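PDB 4PET: extracellular solute-binding protein, family 7, which probably serves as the periplasmic receptor of a TRAP transporter, binding pyruvate together with a calcium ion. Local coordinates for residues A[29-37]-A[87-97]. Sequence-based numbering, arbitrary orientation.
Sequences YRWKLAETW and QYQMGHSASYY. With PYR (pyruvic acid), chain D.
Leu33, Ala34 and Glu35 pair in parallel with Met90, Gly91 and His92, joining strands 29-35 and 90-93 inside the mixed five-stranded sheet of one lobe of this TRAP solute-binding fold. Ala34 spends both backbone groups here: its N donates to Met90 O (2.9 Å) and its O accepts from His92 N. Thr36 N continues the pattern onto His92 O. Upstream, Lys32 O takes Met90 N, plus a weak bond from Gln89 N, while Lys32 N is met by a side chain, Gln89 OE1 (2.8 Å, N-H...O 168°). Gln89 bends at CG (chi2 89°), which lays its amide nearly parallel to the Trp31 indole, with CG 3.6 Å from the centroid of the five-membered ring; NE2 reaches Arg30 O through a water. With an alanine in place of Trp31 the Gln89 chain loses the flat surface it rests on, and its amide would probably be freer to turn away from Lys32 N. Beneath Ala34 CB lies the Tyr88 ring, with Lys32 NZ in a cation-pi contact over its other face; Tyr88 OH is hydrogen-bonded to Asp68 OD2. Trp37 NE1 donates to His92 ND1 (3.0 Å) within both ring planes, and His92 NE2 is hydrogen-bonded to Gly147 O. Thr36 OG1 and Ser93 OG share a 2.6 Å hydrogen bond, and Thr36 OG1 also bonds Ala76 O. At the pocket, Tyr97 OH, beside Trp37 CZ3, donates to PYR OXT (2.6 Å).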
# COMPACT_ATOMS: atom_id res chain seq x y z
N TYR A 29 -14.08 4.99 -28.78
CA TYR A 29 -12.63 5.00 -28.94
C TYR A 29 -12.08 3.58 -28.81
O TYR A 29 -12.48 2.82 -27.93
CB TYR A 29 -12.01 5.93 -27.88
CG TYR A 29 -12.56 7.35 -27.99
CD1 TYR A 29 -13.77 7.69 -27.43
CD2 TYR A 29 -11.87 8.32 -28.71
CE1 TYR A 29 -14.30 8.98 -27.58
CE2 TYR A 29 -12.36 9.60 -28.84
CZ TYR A 29 -13.57 9.93 -28.28
OH TYR A 29 -14.05 11.19 -28.43
N ARG A 30 -11.19 3.23 -29.72
CA ARG A 30 -10.52 1.94 -29.73
C ARG A 30 -9.02 2.20 -29.71
O ARG A 30 -8.44 2.68 -30.68
CB ARG A 30 -10.95 1.16 -30.97
CG ARG A 30 -12.41 0.80 -30.91
CD ARG A 30 -12.90 0.38 -32.25
NE ARG A 30 -12.81 1.48 -33.19
CZ ARG A 30 -13.79 2.31 -33.47
NH1 ARG A 30 -14.98 2.20 -32.88
NH2 ARG A 30 -13.58 3.26 -34.36
N TRP A 31 -8.42 1.92 -28.56
CA TRP A 31 -7.02 2.19 -28.32
C TRP A 31 -6.22 0.88 -28.27
O TRP A 31 -6.80 -0.19 -28.14
CB TRP A 31 -6.88 2.85 -26.96
CG TRP A 31 -7.11 4.34 -26.99
CD1 TRP A 31 -7.71 5.07 -27.98
CD2 TRP A 31 -6.71 5.27 -25.99
NE1 TRP A 31 -7.72 6.41 -27.63
CE2 TRP A 31 -7.11 6.56 -26.42
CE3 TRP A 31 -6.07 5.15 -24.76
CZ2 TRP A 31 -6.85 7.69 -25.69
CZ3 TRP A 31 -5.82 6.30 -24.03
CH2 TRP A 31 -6.22 7.54 -24.49
N LYS A 32 -4.90 1.00 -28.36
CA LYS A 32 -4.01 -0.12 -28.10
C LYS A 32 -2.92 0.24 -27.10
O LYS A 32 -2.44 1.38 -27.02
CB LYS A 32 -3.39 -0.69 -29.38
CG LYS A 32 -3.00 0.28 -30.41
CD LYS A 32 -2.97 -0.42 -31.78
CE LYS A 32 -2.00 0.24 -32.73
NZ LYS A 32 -1.56 -0.71 -33.81
N LEU A 33 -2.56 -0.76 -26.30
CA LEU A 33 -1.54 -0.59 -25.27
C LEU A 33 -0.40 -1.54 -25.62
O LEU A 33 -0.63 -2.71 -25.92
CB LEU A 33 -2.11 -0.85 -23.88
CG LEU A 33 -1.09 -0.80 -22.72
CD1 LEU A 33 -1.82 -0.49 -21.42
CD2 LEU A 33 -0.26 -2.09 -22.55
N ALA A 34 0.84 -1.02 -25.65
CA ALA A 34 2.02 -1.88 -25.80
C ALA A 34 2.66 -2.12 -24.45
O ALA A 34 3.03 -1.17 -23.76
CB ALA A 34 3.04 -1.26 -26.74
N GLU A 35 2.85 -3.38 -24.09
CA GLU A 35 3.51 -3.69 -22.82
C GLU A 35 4.86 -4.39 -23.05
O GLU A 35 5.00 -5.12 -24.00
CB GLU A 35 2.59 -4.50 -21.90
CG GLU A 35 2.12 -5.89 -22.41
CD GLU A 35 1.19 -6.58 -21.41
OE1 GLU A 35 0.89 -5.96 -20.37
OE2 GLU A 35 0.78 -7.75 -21.66
N THR A 36 5.83 -4.15 -22.17
CA THR A 36 7.13 -4.76 -22.24
C THR A 36 7.06 -6.28 -22.12
O THR A 36 7.85 -6.98 -22.75
CB THR A 36 8.03 -4.22 -21.13
OG1 THR A 36 8.34 -2.84 -21.41
CG2 THR A 36 9.36 -5.07 -21.02
N TRP A 37 6.11 -6.78 -21.34
CA TRP A 37 6.14 -8.18 -20.93
C TRP A 37 5.66 -9.08 -22.03
O TRP A 37 4.93 -8.63 -22.90
CB TRP A 37 5.28 -8.38 -19.67
CG TRP A 37 5.08 -7.08 -18.98
CD1 TRP A 37 3.93 -6.39 -18.88
CD2 TRP A 37 6.08 -6.29 -18.33
NE1 TRP A 37 4.13 -5.23 -18.20
CE2 TRP A 37 5.45 -5.13 -17.86
CE3 TRP A 37 7.45 -6.44 -18.12
CZ2 TRP A 37 6.14 -4.12 -17.19
CZ3 TRP A 37 8.13 -5.43 -17.46
CH2 TRP A 37 7.48 -4.29 -16.99
N GLN A 87 2.02 5.78 -32.17
CA GLN A 87 1.69 4.50 -32.80
C GLN A 87 0.87 3.64 -31.82
O GLN A 87 -0.04 2.91 -32.23
CB GLN A 87 2.96 3.78 -33.19
CG GLN A 87 2.72 2.35 -33.53
CD GLN A 87 3.96 1.72 -34.12
OE1 GLN A 87 5.02 2.37 -34.23
NE2 GLN A 87 3.84 0.45 -34.50
N TYR A 88 1.22 3.69 -30.55
CA TYR A 88 0.35 3.17 -29.50
C TYR A 88 -0.11 4.32 -28.62
O TYR A 88 0.69 5.21 -28.27
CB TYR A 88 1.07 2.15 -28.60
CG TYR A 88 1.19 0.76 -29.21
CD1 TYR A 88 2.20 0.47 -30.12
CD2 TYR A 88 0.30 -0.24 -28.87
CE1 TYR A 88 2.30 -0.78 -30.69
CE2 TYR A 88 0.38 -1.49 -29.43
CZ TYR A 88 1.40 -1.76 -30.34
OH TYR A 88 1.51 -2.99 -30.92
N GLN A 89 -1.37 4.29 -28.21
CA GLN A 89 -1.89 5.33 -27.32
C GLN A 89 -1.37 5.16 -25.91
O GLN A 89 -1.27 6.13 -25.17
CB GLN A 89 -3.42 5.34 -27.33
CG GLN A 89 -4.05 5.80 -28.65
CD GLN A 89 -4.28 4.68 -29.66
OE1 GLN A 89 -4.02 3.49 -29.41
NE2 GLN A 89 -4.78 5.05 -30.83
N MSE A 90 -1.05 3.92 -25.53
CA MSE A 90 -0.60 3.64 -24.17
C MSE A 90 0.51 2.61 -24.11
O MSE A 90 0.69 1.81 -25.04
CB MSE A 90 -1.76 3.09 -23.31
CG MSE A 90 -2.87 4.05 -23.08
SE MSE A 90 -4.25 3.15 -22.01
CE MSE A 90 -3.22 3.21 -20.38
N GLY A 91 1.22 2.62 -23.00
CA GLY A 91 2.23 1.59 -22.76
C GLY A 91 2.18 1.18 -21.30
O GLY A 91 1.57 1.87 -20.47
N HIS A 92 2.84 0.07 -21.00
CA HIS A 92 3.07 -0.39 -19.64
C HIS A 92 4.48 -0.98 -19.57
O HIS A 92 4.88 -1.87 -20.37
CB HIS A 92 1.95 -1.35 -19.20
CG HIS A 92 1.98 -1.67 -17.74
ND1 HIS A 92 2.46 -2.88 -17.26
CD2 HIS A 92 1.64 -0.96 -16.64
CE1 HIS A 92 2.38 -2.91 -15.96
NE2 HIS A 92 1.88 -1.75 -15.54
N SER A 93 5.27 -0.42 -18.66
CA SER A 93 6.70 -0.69 -18.65
C SER A 93 7.29 -0.21 -17.32
O SER A 93 6.62 -0.25 -16.30
CB SER A 93 7.36 0.00 -19.83
OG SER A 93 8.59 -0.58 -20.20
N ALA A 94 8.56 0.15 -17.32
CA ALA A 94 9.18 0.73 -16.15
C ALA A 94 9.94 1.98 -16.57
O ALA A 94 10.66 1.96 -17.55
CB ALA A 94 10.10 -0.20 -15.49
N SER A 95 9.76 3.05 -15.80
CA SER A 95 10.40 4.35 -16.08
C SER A 95 11.91 4.23 -16.18
O SER A 95 12.55 4.87 -17.03
CB SER A 95 10.03 5.37 -14.97
OG SER A 95 10.43 6.69 -15.32
N TYR A 96 12.51 3.39 -15.34
CA TYR A 96 13.95 3.32 -15.32
C TYR A 96 14.54 2.61 -16.55
O TYR A 96 15.77 2.61 -16.74
CB TYR A 96 14.54 2.83 -13.99
CG TYR A 96 14.21 1.42 -13.53
CD1 TYR A 96 13.54 0.51 -14.34
CD2 TYR A 96 14.65 0.99 -12.29
CE1 TYR A 96 13.28 -0.80 -13.91
CE2 TYR A 96 14.36 -0.31 -11.83
CZ TYR A 96 13.68 -1.19 -12.66
OH TYR A 96 13.42 -2.46 -12.23
N TYR A 97 13.70 2.06 -17.41
CA TYR A 97 14.24 1.47 -18.65
C TYR A 97 14.76 2.59 -19.56
O TYR A 97 15.54 2.33 -20.46
CB TYR A 97 13.21 0.63 -19.41
CG TYR A 97 12.72 -0.65 -18.69
CD1 TYR A 97 13.49 -1.27 -17.71
CD2 TYR A 97 11.47 -1.22 -19.01
CE1 TYR A 97 13.02 -2.47 -17.05
CE2 TYR A 97 11.03 -2.38 -18.40
CZ TYR A 97 11.80 -3.00 -17.43
OH TYR A 97 11.31 -4.14 -16.82
C PYR D . 12.92 -5.12 -13.57
O PYR D . 14.07 -5.48 -13.07
OXT PYR D . 12.89 -4.89 -14.85
CA PYR D . 11.77 -5.06 -12.76
O3 PYR D . 11.85 -5.09 -11.45
CB PYR D . 10.40 -5.03 -13.36
O HOH W 1 -6.11 3.11 -32.38